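Long-range contacts in D-alanyl-D-alanine carboxypeptidase DacB2 (Mycobacterium tuberculosis H37Rv, PDB 4RYE), which shows D,D-carboxypeptidase activity on synthetic pentapeptides and probably trims the D-Ala-D-Ala end of peptidoglycan stem peptides in cell-wall biogenesis: residues A133-A138 against A152-D157; T22-D27 against R37-A42. All blocks are in the same frame, centred on the assembly; numbering follows the deposited sequence.

Contact 1 of 2, residues A133-A138 against A152-D157; sequences ATSTHA and ASTAHD
Asp157, in the first turn of helix 155-166, turns its carboxylate into the bend at 133-136, and one oxygen does most of the work. Asp157 OD2 accepts from Ser135 N at 2.8 Å through its syn lone pair, although the N-H...O angle of 135° marks this bond as bent. The anti lone pair of the same oxygen takes the hydroxyl of Thr136, with Thr136 OG1 to Asp157 OD2 also 2.8 Å. Thr136 OG1 in turn accepts from Ser153 OG at 2.9 Å, so the hydroxyls form a directed relay ending on the carboxylate. Thr136 is set for this by its first torsion (chi1 -62°), which puts OG1 beside its own backbone N and leaves CG2 facing Ala152 O.

The other carboxylate oxygen, Asp157 OD1, lies in the ring plane of His156 and accepts from His156 ND1 at 3.0 Å. A water donates to OD1 and also joins Ser135 OG. With both oxygens engaged, rotation of the carboxylate is restricted.

Backbone bonding is confined to one antiparallel bridge: His137 N donates to Ala152 O and Ala152 N to His137 O, each at 2.9 Å. Carbon-to-carbon contact is slight, chiefly Ser135 CB against Thr154 CG2 at 3.6 Å. Separately, the methyl of Ala133 packs beside the carboxylate of Asp157.

Thr154 OG1 accepts from Asp157 N at 2.9 Å, a nearly straight bond (168°) that identifies Thr154 as the N-cap. The arrangement is thus a capped helix start whose first-turn aspartate pins a preceding loop. It lies where helix 155-166 meets the large sheet of the serine beta-lactamase/penicillin-binding protein fold, with the side chain of Ser153 about 12 Å from that of Ser47, the inferred acyl-ester serine.

Contact 2 of 2, residues T22-D27 against R37-A42; sequences TWIVAD and RDQNVA
Arg37 pairs with Trp23 at the end of a beta hairpin, strands 22-27 and 32-37 being antiparallel neighbours in the large sheet of this serine beta-lactamase/penicillin-binding protein fold. Two backbone bonds define a hydrogen-bonded pair: Arg37 N to Trp23 O at 2.8 Å and Trp23 N to Arg37 O at 3.0 Å. Both side chains leave on the same sheet face. The chi1 of Trp23 (50°) places CG between the backbone N and the carbonyl carbon and so stands the indole beside Arg37, whose CB lies over one face, 3.7 Å from the centroid of the five-membered ring and 23° off the normal, a CH-pi contact. Beyond CB the arginine chain runs extended, crossing the indole at about a right angle; its CD still lies near NE1, while the guanidinium leads away.

At Asp38 the chain leaves the strand with phi and psi both positive and enters a type I turn that ends at Val41. Asp38 CB meets Thr22 CG2 at 3.7 Å, the two side chains again crossing.

Gln39, within the turn, sets CB against Trp23 O and against the end of Ile24; Ile24 CD1 lies 3.9 Å from Gln39 CB. Ile24 also packs on Ala155 of helix 155-166.

Val41 N closes the turn on Asp38 O, and a single water joins it to the strand: Thr22 OG1 donates to this water, which donates to Asp38 O at 3.0 Å and to Val41 O at 2.7 Å.

Overall arrangement
Both contacts are partly buried, their centres 11 Å apart on the same side of the chain's centre, and each buries 347 Å², both sides summed. They differ in chemistry. Contact 1 brings a loop to a helix start and relies on a buried carboxylate and hydroxyls, with one backbone bridge; contact 2 extends from the large sheet into a turn, using backbone pairing, an indole face and aliphatic side chains. The two meet directly: His156 N probably donates to Gln39 O, while Ile24 CG2 packs against Ala155 O. Turn 38-41 therefore lies against the start of helix 155-166, joining the end of the sheet's hairpin to that helix. Contact 2 lies away from the annotated catalytic residues, whereas contact 1 comes closer.

Contact 1 of 2, residues A133-A138 against A152-D157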
loop_
_atom_site.group_PDB
_atom_site.type_symbol
_atom_site.label_atom_id
_atom_site.label_comp_id
_atom_site.label_asym_id
_atom_site.label_seq_id
_atom_site.Cartn_x
_atom_site.Cartn_y
_atom_site.Cartn_z
ATOM N N ALA A 133 10.576 0.781 10.641
ATOM C CA ALA A 133 10.700 0.090 9.362
ATOM C C ALA A 133 12.077 0.374 8.758
ATOM O O ALA A 133 12.212 1.169 7.826
ATOM C CB ALA A 133 9.582 0.530 8.414
ATOM N N THR A 134 13.104 -0.279 9.283
ATOM C CA THR A 134 14.476 0.098 8.959
ATOM C C THR A 134 15.046 -0.650 7.753
ATOM O O THR A 134 16.207 -0.473 7.384
ATOM C CB THR A 134 15.374 -0.100 10.182
ATOM O OG1 THR A 134 15.311 -1.469 10.584
ATOM C CG2 THR A 134 14.883 0.779 11.339
ATOM N N SER A 135 14.225 -1.488 7.132
ATOM C CA SER A 135 14.631 -2.119 5.885
ATOM C C SER A 135 13.953 -1.446 4.708
ATOM O O SER A 135 13.987 -1.950 3.585
ATOM C CB SER A 135 14.315 -3.611 5.906
ATOM O OG SER A 135 14.995 -4.215 6.990
ATOM N N THR A 136 13.345 -0.294 4.966
ATOM C CA THR A 136 12.623 0.404 3.913
ATOM C C THR A 136 13.361 1.643 3.429
ATOM O O THR A 136 13.794 2.470 4.220
ATOM C CB THR A 136 11.223 0.774 4.383
ATOM O OG1 THR A 136 10.520 -0.438 4.675
ATOM C CG2 THR A 136 10.467 1.524 3.295
ATOM N N HIS A 137 13.491 1.768 2.116
ATOM C CA HIS A 137 14.138 2.932 1.533
ATOM C C HIS A 137 13.381 3.326 0.281
ATOM O O HIS A 137 13.351 2.574 -0.695
ATOM C CB HIS A 137 15.591 2.606 1.177
ATOM C CG HIS A 137 16.329 3.749 0.550
ATOM N ND1 HIS A 137 16.653 4.895 1.245
ATOM C CD2 HIS A 137 16.794 3.929 -0.709
ATOM C CE1 HIS A 137 17.293 5.730 0.441
ATOM N NE2 HIS A 137 17.391 5.169 -0.748
ATOM N N ALA A 138 12.750 4.496 0.317
ATOM C CA ALA A 138 12.061 5.026 -0.858
ATOM C C ALA A 138 13.064 5.756 -1.733
ATOM O O ALA A 138 14.016 6.348 -1.225
ATOM C CB ALA A 138 10.964 5.972 -0.438
ATOM N N ALA A 152 13.353 -0.149 -1.785
ATOM C CA ALA A 152 13.305 -1.409 -1.068
ATOM C C ALA A 152 12.306 -1.359 0.059
ATOM O O ALA A 152 12.126 -0.324 0.697
ATOM C CB ALA A 152 14.681 -1.749 -0.508
ATOM N N SER A 153 11.663 -2.495 0.306
ATOM C CA SER A 153 10.960 -2.712 1.569
ATOM C C SER A 153 10.919 -4.211 1.833
ATOM O O SER A 153 11.482 -4.996 1.066
ATOM C CB SER A 153 9.547 -2.109 1.541
ATOM O OG SER A 153 9.006 -2.063 2.865
ATOM N N THR A 154 10.266 -4.614 2.915
ATOM C CA THR A 154 10.131 -6.033 3.230
ATOM C C THR A 154 8.672 -6.253 3.564
ATOM O O THR A 154 7.955 -5.285 3.856
ATOM C CB THR A 154 11.005 -6.453 4.429
ATOM O OG1 THR A 154 10.579 -5.751 5.607
ATOM C CG2 THR A 154 12.493 -6.150 4.157
ATOM N N ALA A 155 8.220 -7.501 3.506
ATOM C CA ALA A 155 6.846 -7.819 3.889
ATOM C C ALA A 155 6.575 -7.330 5.313
ATOM O O ALA A 155 5.534 -6.734 5.597
ATOM C CB ALA A 155 6.590 -9.325 3.767
ATOM N N HIS A 156 7.535 -7.566 6.201
ATOM C CA HIS A 156 7.460 -7.069 7.572
ATOM C C HIS A 156 7.307 -5.548 7.628
ATOM O O HIS A 156 6.382 -5.035 8.271
ATOM C CB HIS A 156 8.695 -7.517 8.367
ATOM C CG HIS A 156 8.836 -6.840 9.691
ATOM N ND1 HIS A 156 9.393 -5.582 9.833
ATOM C CD2 HIS A 156 8.493 -7.240 10.941
ATOM C CE1 HIS A 156 9.389 -5.242 11.110
ATOM N NE2 HIS A 156 8.853 -6.231 11.803
ATOM N N ASP A 157 8.202 -4.811 6.972
ATOM C CA ASP A 157 8.074 -3.352 6.990
ATOM C C ASP A 157 6.773 -2.851 6.363
ATOM O O ASP A 157 6.201 -1.864 6.826
ATOM C CB ASP A 157 9.258 -2.671 6.292
ATOM C CG ASP A 157 10.518 -2.688 7.126
ATOM O OD1 ASP A 157 10.553 -3.424 8.136
ATOM O OD2 ASP A 157 11.487 -1.974 6.763
HETATM O O HOH W 1 12.847 -4.074 9.095
#

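Contact 2 of 2, residues T22-D27 against R37-A42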
loop_
_atom_site.group_PDB
_atom_site.type_symbol
_atom_site.label_atom_id
_atom_site.label_comp_id
_atom_site.label_asym_id
_atom_site.label_seq_id
_atom_site.Cartn_x
_atom_site.Cartn_y
_atom_site.Cartn_z
ATOM N N THR A 22 7.699 -13.552 -1.162
ATOM C CA THR A 22 7.762 -13.269 0.274
ATOM C C THR A 22 6.407 -12.762 0.724
ATOM O O THR A 22 5.693 -12.152 -0.055
ATOM C CB THR A 22 8.810 -12.195 0.651
ATOM O OG1 THR A 22 8.284 -10.895 0.361
ATOM C CG2 THR A 22 10.148 -12.425 -0.096
ATOM N N TRP A 23 6.055 -13.015 1.978
ATOM C CA TRP A 23 4.774 -12.557 2.507
ATOM C C TRP A 23 4.785 -12.680 4.024
ATOM O O TRP A 23 5.680 -13.318 4.599
ATOM C CB TRP A 23 3.592 -13.338 1.889
ATOM C CG TRP A 23 3.744 -14.848 1.935
ATOM C CD1 TRP A 23 4.182 -15.662 0.925
ATOM C CD2 TRP A 23 3.452 -15.711 3.042
ATOM N NE1 TRP A 23 4.189 -16.968 1.340
ATOM C CE2 TRP A 23 3.750 -17.026 2.638
ATOM C CE3 TRP A 23 2.978 -15.495 4.340
ATOM C CZ2 TRP A 23 3.584 -18.127 3.485
ATOM C CZ3 TRP A 23 2.817 -16.588 5.184
ATOM C CH2 TRP A 23 3.122 -17.882 4.755
ATOM N N ILE A 24 3.804 -12.061 4.668
ATOM C CA ILE A 24 3.683 -12.120 6.127
ATOM C C ILE A 24 2.213 -11.982 6.475
ATOM O O ILE A 24 1.462 -11.378 5.726
ATOM C CB ILE A 24 4.529 -11.002 6.812
ATOM C CG1 ILE A 24 4.629 -11.218 8.325
ATOM C CG2 ILE A 24 3.986 -9.604 6.490
ATOM C CD1 ILE A 24 5.626 -10.270 9.016
ATOM N N VAL A 25 1.792 -12.588 7.579
ATOM C CA VAL A 25 0.431 -12.439 8.090
ATOM C C VAL A 25 0.573 -12.028 9.541
ATOM O O VAL A 25 1.225 -12.720 10.330
ATOM C CB VAL A 25 -0.372 -13.759 8.040
ATOM C CG1 VAL A 25 -1.797 -13.531 8.558
ATOM C CG2 VAL A 25 -0.420 -14.306 6.618
ATOM N N ALA A 26 0.010 -10.881 9.891
ATOM C CA ALA A 26 0.172 -10.354 11.240
ATOM C C ALA A 26 -1.168 -9.851 11.761
ATOM O O ALA A 26 -2.119 -9.660 10.987
ATOM C CB ALA A 26 1.243 -9.247 11.275
ATOM N N ASP A 27 -1.243 -9.659 13.076
ATOM C CA ASP A 27 -2.450 -9.165 13.721
ATOM C C ASP A 27 -2.300 -7.650 13.809
ATOM O O ASP A 27 -1.329 -7.144 14.372
ATOM C CB ASP A 27 -2.582 -9.793 15.111
ATOM C CG ASP A 27 -3.858 -9.371 15.850
ATOM O OD1 ASP A 27 -4.138 -8.158 15.968
ATOM O OD2 ASP A 27 -4.570 -10.268 16.348
ATOM N N ARG A 37 6.875 -15.798 5.132
ATOM C CA ARG A 37 7.863 -16.424 4.278
ATOM C C ARG A 37 8.855 -15.367 3.829
ATOM O O ARG A 37 8.471 -14.414 3.147
ATOM C CB ARG A 37 7.211 -17.074 3.066
ATOM C CG ARG A 37 8.227 -17.764 2.170
ATOM C CD ARG A 37 7.575 -18.455 0.989
ATOM N NE ARG A 37 8.580 -18.998 0.083
ATOM C CZ ARG A 37 8.415 -19.117 -1.228
ATOM N NH1 ARG A 37 7.278 -18.729 -1.791
ATOM N NH2 ARG A 37 9.388 -19.621 -1.977
ATOM N N ASP A 38 10.122 -15.526 4.223
ATOM C CA ASP A 38 11.155 -14.540 3.907
ATOM C C ASP A 38 10.694 -13.100 4.176
ATOM O O ASP A 38 10.987 -12.174 3.405
ATOM C CB ASP A 38 11.603 -14.697 2.447
ATOM C CG ASP A 38 12.476 -15.911 2.228
ATOM O OD1 ASP A 38 13.033 -16.438 3.215
ATOM O OD2 ASP A 38 12.614 -16.330 1.058
ATOM N N GLN A 39 9.973 -12.904 5.273
ATOM C CA GLN A 39 9.345 -11.614 5.527
ATOM C C GLN A 39 10.324 -10.456 5.780
ATOM O O GLN A 39 9.915 -9.303 5.811
ATOM C CB GLN A 39 8.327 -11.719 6.672
ATOM C CG GLN A 39 8.921 -12.107 8.009
ATOM C CD GLN A 39 8.777 -13.596 8.289
ATOM O OE1 GLN A 39 9.067 -14.444 7.427
ATOM N NE2 GLN A 39 8.314 -13.924 9.493
ATOM N N ASN A 40 11.609 -10.752 5.971
ATOM C CA ASN A 40 12.604 -9.693 6.147
ATOM C C ASN A 40 13.541 -9.538 4.943
ATOM O O ASN A 40 14.542 -8.825 5.015
ATOM C CB ASN A 40 13.434 -9.928 7.415
ATOM C CG ASN A 40 12.579 -9.979 8.670
ATOM O OD1 ASN A 40 11.689 -9.153 8.864
ATOM N ND2 ASN A 40 12.834 -10.967 9.515
ATOM N N VAL A 41 13.222 -10.213 3.842
ATOM C CA VAL A 41 14.041 -10.118 2.633
ATOM C C VAL A 41 13.610 -8.895 1.821
ATOM O O VAL A 41 12.422 -8.731 1.526
ATOM C CB VAL A 41 13.938 -11.409 1.785
ATOM C CG1 VAL A 41 14.594 -11.216 0.423
ATOM C CG2 VAL A 41 14.569 -12.586 2.527
ATOM N N ALA A 42 14.567 -8.032 1.467
ATOM C CA ALA A 42 14.252 -6.775 0.776
ATOM C C ALA A 42 13.972 -6.974 -0.710
ATOM O O ALA A 42 14.701 -7.682 -1.404
ATOM C CB ALA A 42 15.377 -5.742 0.967
HETATM O O HOH W 2 10.031 -9.596 2.333
#